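Local structure of nicotinate-nucleotide pyrophosphorylase (Ehrlichia chaffeensis, 3L0G) at residues Leu120-Thr133 against Ile281-Asp293. The protein probably catalyses the decarboxylating transfer of a phosphoribosyl group to quinolinate, yielding nicotinate mononucleotide, a step in the biosynthesis of NAD(+). Sequence-based numbering, arbitrary orientation. Where two conformers were deposited one is given.
Sequences LNFIQHASGIASIT and ITNSFQNKDIGLD
Residues 120-133 of helix 116-139 lie along the chain returning from parallel-sheet strand 275-277 into antiparallel-sheet strand 290-294, Phe285, Lys288 and Ile290 packing on the helix in a mostly apolar contact. The local axes of helix 120-133 and strand 290-293 lie at 150°, roughly antiparallel. At the loop end, the Phe285 ring packs beside Gly128, where the lack of a side chain lets Gln286 O come to 3.4 Å from Gly128 CA. Ile129 CG1 lies over one ring face, 3.6 Å from the Phe285 centroid. The CZ edge meets a face of His125 in a T-shaped pair, planes at 87°; His125 NE2 is held by Asp161. Beyond Phe285, Ile132 CG2 packs on Ile281 CB at 3.8 Å, and Thr133 OG1, bonded back to Ile129 O, touches Ile281 CD1. Midway, Lys288 N donates to Gln124 O at 3.3 Å, reaching it from the face opposite Gly128 N, so this helical carbonyl serves two donors. Bent at chi2 (-60°), the Lys288 chain passes Ser127 O and brings CE tightly against Ser131 CB at 3.5 Å. A water gives its protons to Gly128 O and Gln286 O, both at 2.7 Å; another links Asn121 O and Asn287 OD1. At the strand end, Ile290 CG2 meets Ile123 CD1 at 3.6 Å and also touches Leu120 CD2; Ile290 and Ile123 both reach Ile59 of strand 54-61. Asn287 N bonds to Ser284 of the second subunit, placing the loop at the subunit interface. One direct backbone bond, water bridges and interlocking apolar and aromatic groups therefore fasten the returning chain to the helix, joining the parallel-sheet and antiparallel-sheet parts of the fold.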
ATOM      1  N   LEU C 120     -13.629   3.162 -14.465  1.00  8.14           N
ATOM      2  CA  LEU C 120     -13.492   3.524 -15.859  1.00  9.03           C
ATOM      3  C   LEU C 120     -12.064   4.003 -16.128  1.00  8.45           C
ATOM      4  O   LEU C 120     -11.461   3.652 -17.159  1.00  8.25           O
ATOM      5  CB  LEU C 120     -14.551   4.583 -16.307  1.00  8.54           C
ATOM      6  CG  LEU C 120     -15.999   4.072 -16.444  1.00  9.27           C
ATOM      7  CD1 LEU C 120     -16.944   5.234 -16.887  1.00 10.28           C
ATOM      8  CD2 LEU C 120     -16.182   2.821 -17.412  1.00  7.88           C
ATOM      9  N   ASN C 121     -11.508   4.813 -15.230  1.00  8.09           N
ATOM     10  CA  ASN C 121     -10.158   5.376 -15.497  1.00  7.50           C
ATOM     11  C   ASN C 121      -9.158   4.245 -15.589  1.00  7.49           C
ATOM     12  O   ASN C 121      -8.252   4.246 -16.466  1.00  6.04           O
ATOM     13  CB  ASN C 121      -9.727   6.428 -14.463  1.00  7.64           C
ATOM     14  CG  ASN C 121     -10.504   7.755 -14.588  1.00  7.36           C
ATOM     15  OD1 ASN C 121     -11.104   8.045 -15.621  1.00 11.18           O
ATOM     16  ND2 ASN C 121     -10.511   8.544 -13.525  1.00  7.07           N
ATOM     17  N   PHE C 122      -9.311   3.245 -14.711  1.00  7.54           N
ATOM     18  CA  PHE C 122      -8.415   2.062 -14.799  1.00  7.15           C
ATOM     19  C   PHE C 122      -8.518   1.318 -16.138  1.00  7.83           C
ATOM     20  O   PHE C 122      -7.485   1.067 -16.785  1.00  7.88           O
ATOM     21  CB  PHE C 122      -8.610   1.068 -13.652  1.00  6.09           C
ATOM     22  CG  PHE C 122      -7.879   1.440 -12.376  1.00  6.57           C
ATOM     23  CD1 PHE C 122      -8.569   1.608 -11.202  1.00  6.95           C
ATOM     24  CD2 PHE C 122      -6.518   1.585 -12.347  1.00  6.32           C
ATOM     25  CE1 PHE C 122      -7.913   1.932 -10.016  1.00  4.24           C
ATOM     26  CE2 PHE C 122      -5.835   1.885 -11.154  1.00  5.95           C
ATOM     27  CZ  PHE C 122      -6.543   2.069 -10.002  1.00  4.97           C
ATOM     28  N   ILE C 123      -9.729   0.939 -16.555  1.00  8.22           N
ATOM     29  CA  ILE C 123      -9.858   0.076 -17.734  0.50  7.52           C
ATOM     30  C   ILE C 123      -9.578   0.849 -19.012  1.00  7.98           C
ATOM     31  O   ILE C 123      -9.028   0.306 -19.963  1.00  6.27           O
ATOM     32  CB  ILE C 123     -11.204  -0.667 -17.798  0.50  7.88           C
ATOM     33  CG1 ILE C 123     -12.380   0.293 -17.968  0.50  6.59           C
ATOM     34  CG2 ILE C 123     -11.362  -1.555 -16.556  0.50  8.14           C
ATOM     35  CD1 ILE C 123     -13.707  -0.398 -17.956  0.50  7.07           C
ATOM     36  N   GLN C 124      -9.918   2.135 -19.021  1.00  8.04           N
ATOM     37  CA  GLN C 124      -9.593   2.981 -20.155  1.00  8.12           C
ATOM     38  C   GLN C 124      -8.054   3.149 -20.317  1.00  8.02           C
ATOM     39  O   GLN C 124      -7.543   3.160 -21.434  1.00  7.95           O
ATOM     40  CB  GLN C 124     -10.266   4.356 -20.009  1.00  8.71           C
ATOM     41  CG  GLN C 124     -11.792   4.355 -20.112  1.00 10.03           C
ATOM     42  CD  GLN C 124     -12.360   5.791 -20.089  1.00 14.27           C
ATOM     43  OE1 GLN C 124     -12.597   6.386 -21.121  1.00 18.76           O
ATOM     44  NE2 GLN C 124     -12.504   6.341 -18.936  1.00 11.77           N
ATOM     45  N   HIS C 125      -7.339   3.318 -19.207  1.00  7.69           N
ATOM     46  CA  HIS C 125      -5.870   3.376 -19.227  1.00  6.96           C
ATOM     47  C   HIS C 125      -5.275   2.031 -19.648  1.00  7.16           C
ATOM     48  O   HIS C 125      -4.496   1.950 -20.636  1.00  6.86           O
ATOM     49  CB  HIS C 125      -5.398   3.727 -17.833  1.00  7.01           C
ATOM     50  CG  HIS C 125      -3.910   3.810 -17.664  1.00  7.85           C
ATOM     51  ND1 HIS C 125      -3.246   5.014 -17.582  1.00  6.04           N
ATOM     52  CD2 HIS C 125      -2.971   2.846 -17.495  1.00  5.59           C
ATOM     53  CE1 HIS C 125      -1.954   4.779 -17.384  1.00  6.53           C
ATOM     54  NE2 HIS C 125      -1.765   3.475 -17.343  1.00  5.99           N
ATOM     55  N   ALA C 126      -5.645   0.968 -18.920  1.00  5.84           N
ATOM     56  CA  ALA C 126      -5.086  -0.358 -19.182  1.00  5.75           C
ATOM     57  C   ALA C 126      -5.400  -0.788 -20.610  1.00  5.66           C
ATOM     58  O   ALA C 126      -4.529  -1.308 -21.288  1.00  5.05           O
ATOM     59  CB  ALA C 126      -5.575  -1.417 -18.153  1.00  4.34           C
ATOM     60  N   SER C 127      -6.637  -0.566 -21.074  1.00  6.27           N
ATOM     61  CA  SER C 127      -7.011  -0.972 -22.422  1.00  6.92           C
ATOM     62  C   SER C 127      -6.303  -0.125 -23.498  1.00  6.97           C
ATOM     63  O   SER C 127      -5.990  -0.628 -24.594  1.00  7.34           O
ATOM     64  CB  SER C 127      -8.545  -0.967 -22.610  1.00  7.28           C
ATOM     65  OG  SER C 127      -9.147  -2.043 -21.895  1.00  9.22           O
ATOM     66  N   GLY C 128      -6.045   1.148 -23.198  1.00  6.11           N
ATOM     67  CA  GLY C 128      -5.265   1.986 -24.118  1.00  6.45           C
ATOM     68  C   GLY C 128      -3.867   1.436 -24.340  1.00  6.65           C
ATOM     69  O   GLY C 128      -3.391   1.344 -25.466  1.00  7.25           O
ATOM     70  N   ILE C 129      -3.206   1.032 -23.270  1.00  6.95           N
ATOM     71  CA  ILE C 129      -1.875   0.411 -23.405  1.00  7.52           C
ATOM     72  C   ILE C 129      -1.918  -0.944 -24.140  1.00  7.92           C
ATOM     73  O   ILE C 129      -1.157  -1.183 -25.062  1.00  8.76           O
ATOM     74  CB  ILE C 129      -1.214   0.286 -22.045  1.00  7.93           C
ATOM     75  CG1 ILE C 129      -0.964   1.695 -21.483  1.00  6.02           C
ATOM     76  CG2 ILE C 129       0.093  -0.529 -22.137  1.00  4.92           C
ATOM     77  CD1 ILE C 129      -0.503   1.724 -19.987  1.00  5.77           C
ATOM     78  N   ALA C 130      -2.840  -1.814 -23.764  1.00  8.34           N
ATOM     79  CA  ALA C 130      -2.926  -3.133 -24.388  1.00  7.78           C
ATOM     80  C   ALA C 130      -3.212  -2.962 -25.876  1.00  7.26           C
ATOM     81  O   ALA C 130      -2.626  -3.644 -26.685  1.00  6.87           O
ATOM     82  CB  ALA C 130      -4.004  -3.981 -23.726  1.00  6.91           C
ATOM     83  N   SER C 131      -4.083  -2.014 -26.229  1.00  7.38           N
ATOM     84  CA  SER C 131      -4.445  -1.803 -27.623  1.00  7.59           C
ATOM     85  C   SER C 131      -3.307  -1.196 -28.458  1.00  8.00           C
ATOM     86  O   SER C 131      -3.070  -1.643 -29.580  1.00  7.36           O
ATOM     87  CB  SER C 131      -5.702  -0.941 -27.726  1.00  7.70           C
ATOM     88  OG  SER C 131      -6.758  -1.490 -26.932  1.00  7.34           O
ATOM     89  N   ILE C 132      -2.577  -0.205 -27.942  1.00  8.13           N
ATOM     90  CA  ILE C 132      -1.464   0.347 -28.754  1.00  9.19           C
ATOM     91  C   ILE C 132      -0.352  -0.730 -28.928  1.00  9.30           C
ATOM     92  O   ILE C 132       0.233  -0.887 -30.005  1.00 10.33           O
ATOM     93  CB  ILE C 132      -0.931   1.716 -28.223  1.00  9.33           C
ATOM     94  CG1 ILE C 132       0.005   2.367 -29.245  1.00 10.73           C
ATOM     95  CG2 ILE C 132      -0.190   1.560 -26.915  1.00  4.89           C
ATOM     96  CD1 ILE C 132      -0.619   2.517 -30.662  1.00 15.64           C
ATOM     97  N   THR C 133      -0.096  -1.495 -27.879  1.00  9.35           N
ATOM     98  CA  THR C 133       0.883  -2.577 -27.940  1.00  9.36           C
ATOM     99  C   THR C 133       0.507  -3.566 -29.023  1.00  8.94           C
ATOM    100  O   THR C 133       1.328  -3.917 -29.889  1.00  7.89           O
ATOM    101  CB  THR C 133       1.014  -3.295 -26.553  1.00  9.45           C
ATOM    102  OG1 THR C 133       1.482  -2.348 -25.578  1.00 11.25           O
ATOM    103  CG2 THR C 133       1.985  -4.464 -26.602  1.00  7.94           C
ATOM    104  N   ILE C 281       4.385   3.344 -25.727  1.00 14.57           N
ATOM    105  CA  ILE C 281       3.241   2.431 -25.472  1.00 12.78           C
ATOM    106  C   ILE C 281       2.760   2.434 -24.007  1.00 13.01           C
ATOM    107  O   ILE C 281       1.691   1.896 -23.712  1.00 13.13           O
ATOM    108  CB  ILE C 281       3.446   0.996 -25.963  1.00 12.41           C
ATOM    109  CG1 ILE C 281       4.682   0.330 -25.334  1.00 11.80           C
ATOM    110  CG2 ILE C 281       3.549   0.993 -27.487  1.00  9.19           C
ATOM    111  CD1 ILE C 281       4.857  -1.156 -25.736  1.00 10.38           C
ATOM    112  N   THR C 282       3.531   3.045 -23.105  1.00 13.20           N
ATOM    113  CA  THR C 282       3.145   3.187 -21.671  1.00 13.22           C
ATOM    114  C   THR C 282       3.121   4.676 -21.224  1.00 14.69           C
ATOM    115  O   THR C 282       2.872   4.979 -20.079  1.00 14.40           O
ATOM    116  CB  THR C 282       4.068   2.383 -20.740  1.00 13.13           C
ATOM    117  OG1 THR C 282       5.442   2.835 -20.873  1.00 10.76           O
ATOM    118  CG2 THR C 282       4.021   0.912 -21.068  1.00 11.14           C
ATOM    119  N   ASN C 283       3.422   5.585 -22.145  1.00 15.68           N
ATOM    120  CA  ASN C 283       3.146   6.990 -21.946  1.00 16.76           C
ATOM    121  C   ASN C 283       2.756   7.555 -23.322  1.00 17.02           C
ATOM    122  O   ASN C 283       3.010   6.913 -24.366  1.00 18.85           O
ATOM    123  CB  ASN C 283       4.343   7.692 -21.276  1.00 16.81           C
ATOM    124  CG  ASN C 283       5.521   7.829 -22.178  1.00 17.34           C
ATOM    125  OD1 ASN C 283       5.479   8.601 -23.133  1.00 19.71           O
ATOM    126  ND2 ASN C 283       6.588   7.058 -21.909  1.00 18.69           N
ATOM    127  N   SER C 284       2.072   8.684 -23.358  1.00 16.30           N
ATOM    128  CA  SER C 284       1.713   9.308 -24.648  1.00 15.83           C
ATOM    129  C   SER C 284       0.869   8.422 -25.590  1.00 14.26           C
ATOM    130  O   SER C 284       1.040   8.468 -26.791  1.00 14.41           O
ATOM    131  CB  SER C 284       2.997   9.723 -25.406  1.00 15.66           C
ATOM    132  OG  SER C 284       3.833  10.536 -24.595  1.00 18.45           O
ATOM    133  N   PHE C 285      -0.007   7.612 -25.034  1.00 13.08           N
ATOM    134  CA  PHE C 285      -0.909   6.754 -25.802  1.00 12.82           C
ATOM    135  C   PHE C 285      -2.347   7.239 -25.563  1.00 12.55           C
ATOM    136  O   PHE C 285      -2.623   7.965 -24.596  1.00 11.92           O
ATOM    137  CB  PHE C 285      -0.764   5.313 -25.325  1.00 12.18           C
ATOM    138  CG  PHE C 285      -1.151   5.143 -23.894  1.00 12.15           C
ATOM    139  CD1 PHE C 285      -2.455   4.905 -23.563  1.00 12.56           C
ATOM    140  CD2 PHE C 285      -0.219   5.315 -22.873  1.00 13.69           C
ATOM    141  CE1 PHE C 285      -2.847   4.816 -22.226  1.00 14.46           C
ATOM    142  CE2 PHE C 285      -0.604   5.203 -21.538  1.00 14.01           C
ATOM    143  CZ  PHE C 285      -1.931   4.965 -21.228  1.00 14.71           C
ATOM    144  N   GLN C 286      -3.264   6.789 -26.404  1.00 13.31           N
ATOM    145  CA  GLN C 286      -4.689   7.151 -26.278  1.00 13.08           C
ATOM    146  C   GLN C 286      -5.432   6.194 -25.366  1.00 11.93           C
ATOM    147  O   GLN C 286      -5.444   5.015 -25.634  1.00 11.27           O
ATOM    148  CB  GLN C 286      -5.354   7.081 -27.636  1.00 14.21           C
ATOM    149  CG  GLN C 286      -4.788   8.003 -28.646  1.00 18.83           C
ATOM    150  CD  GLN C 286      -5.037   9.441 -28.245  1.00 25.58           C
ATOM    151  OE1 GLN C 286      -6.191   9.836 -28.007  1.00 26.34           O
ATOM    152  NE2 GLN C 286      -3.946  10.228 -28.121  1.00 29.27           N
ATOM    153  N   ASN C 287      -6.082   6.701 -24.320  1.00 11.26           N
ATOM    154  CA  ASN C 287      -7.036   5.905 -23.554  1.00 11.28           C
ATOM    155  C   ASN C 287      -8.150   5.474 -24.509  1.00 10.99           C
ATOM    156  O   ASN C 287      -8.485   6.213 -25.437  1.00 10.66           O
ATOM    157  CB  ASN C 287      -7.671   6.713 -22.408  1.00 11.35           C
ATOM    158  CG  ASN C 287      -6.833   6.732 -21.146  1.00 14.33           C
ATOM    159  OD1 ASN C 287      -7.338   7.036 -20.030  1.00 20.48           O
ATOM    160  ND2 ASN C 287      -5.564   6.404 -21.286  1.00 15.53           N
ATOM    161  N   LYS C 288      -8.716   4.290 -24.280  1.00 10.57           N
ATOM    162  CA  LYS C 288      -9.902   3.848 -25.005  1.00 10.62           C
ATOM    163  C   LYS C 288     -11.159   4.377 -24.325  1.00 11.01           C
ATOM    164  O   LYS C 288     -11.198   4.629 -23.113  1.00 11.16           O
ATOM    165  CB  LYS C 288      -9.946   2.334 -25.100  1.00 10.80           C
ATOM    166  CG  LYS C 288      -8.827   1.750 -25.950  1.00 12.29           C
ATOM    167  CD  LYS C 288      -8.914   2.295 -27.372  1.00 12.93           C
ATOM    168  CE  LYS C 288      -8.145   1.463 -28.340  1.00 15.01           C
ATOM    169  NZ  LYS C 288      -8.210   2.060 -29.700  1.00 14.71           N
ATOM    170  N   ASP C 289     -12.188   4.551 -25.133  1.00 10.91           N
ATOM    171  CA  ASP C 289     -13.435   5.087 -24.688  1.00 10.99           C
ATOM    172  C   ASP C 289     -14.342   3.924 -24.315  1.00 11.03           C
ATOM    173  O   ASP C 289     -14.691   3.069 -25.169  1.00 12.41           O
ATOM    174  CB  ASP C 289     -14.038   5.979 -25.802  1.00 11.00           C
ATOM    175  CG  ASP C 289     -15.231   6.766 -25.335  1.00 13.49           C
ATOM    176  OD1 ASP C 289     -15.596   6.621 -24.147  1.00 14.84           O
ATOM    177  OD2 ASP C 289     -15.836   7.504 -26.164  1.00 14.50           O
ATOM    178  N   ILE C 290     -14.696   3.903 -23.034  1.00 10.44           N
ATOM    179  CA  ILE C 290     -15.510   2.863 -22.388  1.00 10.34           C
ATOM    180  C   ILE C 290     -16.387   3.585 -21.372  1.00 10.34           C
ATOM    181  O   ILE C 290     -15.898   4.462 -20.678  1.00  9.81           O
ATOM    182  CB  ILE C 290     -14.620   1.843 -21.646  1.00 10.25           C
ATOM    183  CG1 ILE C 290     -13.628   1.195 -22.625  1.00  8.76           C
ATOM    184  CG2 ILE C 290     -15.464   0.765 -20.929  1.00  9.83           C
ATOM    185  CD1 ILE C 290     -12.496   0.360 -21.955  1.00  6.86           C
ATOM    186  N   GLY C 291     -17.674   3.248 -21.304  1.00 10.49           N
ATOM    187  CA  GLY C 291     -18.604   3.976 -20.421  1.00 10.42           C
ATOM    188  C   GLY C 291     -19.439   3.083 -19.554  1.00 10.13           C
ATOM    189  O   GLY C 291     -19.446   1.892 -19.755  1.00  9.76           O
ATOM    190  N   LEU C 292     -20.162   3.677 -18.602  1.00 10.64           N
ATOM    191  CA  LEU C 292     -21.079   2.966 -17.731  1.00 10.74           C
ATOM    192  C   LEU C 292     -22.499   3.401 -18.094  1.00 11.37           C
ATOM    193  O   LEU C 292     -22.861   4.557 -17.912  1.00 10.20           O
ATOM    194  CB  LEU C 292     -20.793   3.292 -16.265  1.00 11.64           C
ATOM    195  CG  LEU C 292     -21.718   2.613 -15.228  1.00 11.10           C
ATOM    196  CD1 LEU C 292     -21.690   1.110 -15.374  1.00 10.74           C
ATOM    197  CD2 LEU C 292     -21.317   3.007 -13.803  1.00 11.01           C
ATOM    198  N   ASP C 293     -23.278   2.474 -18.633  1.00 12.00           N
ATOM    199  CA  ASP C 293     -24.621   2.757 -19.110  1.00 12.50           C
ATOM    200  C   ASP C 293     -25.577   2.148 -18.098  1.00 13.42           C
ATOM    201  O   ASP C 293     -25.408   0.986 -17.707  1.00 14.03           O
ATOM    202  CB  ASP C 293     -24.864   2.164 -20.503  1.00 11.94           C
ATOM    203  CG  ASP C 293     -24.061   2.887 -21.627  1.00 13.49           C
ATOM    204  OD1 ASP C 293     -23.812   4.113 -21.547  1.00 14.00           O
ATOM    205  OD2 ASP C 293     -23.684   2.231 -22.620  1.00 10.99           O
TER
HETATM  206  O   HOH W   1      -7.190   7.001 -17.358  1.00 23.99           O
HETATM  207  O   HOH W   2      -4.717   7.302 -17.813  1.00 16.34           O
HETATM  208  O   HOH W   3      -4.417   3.099 -27.271  1.00 16.46           O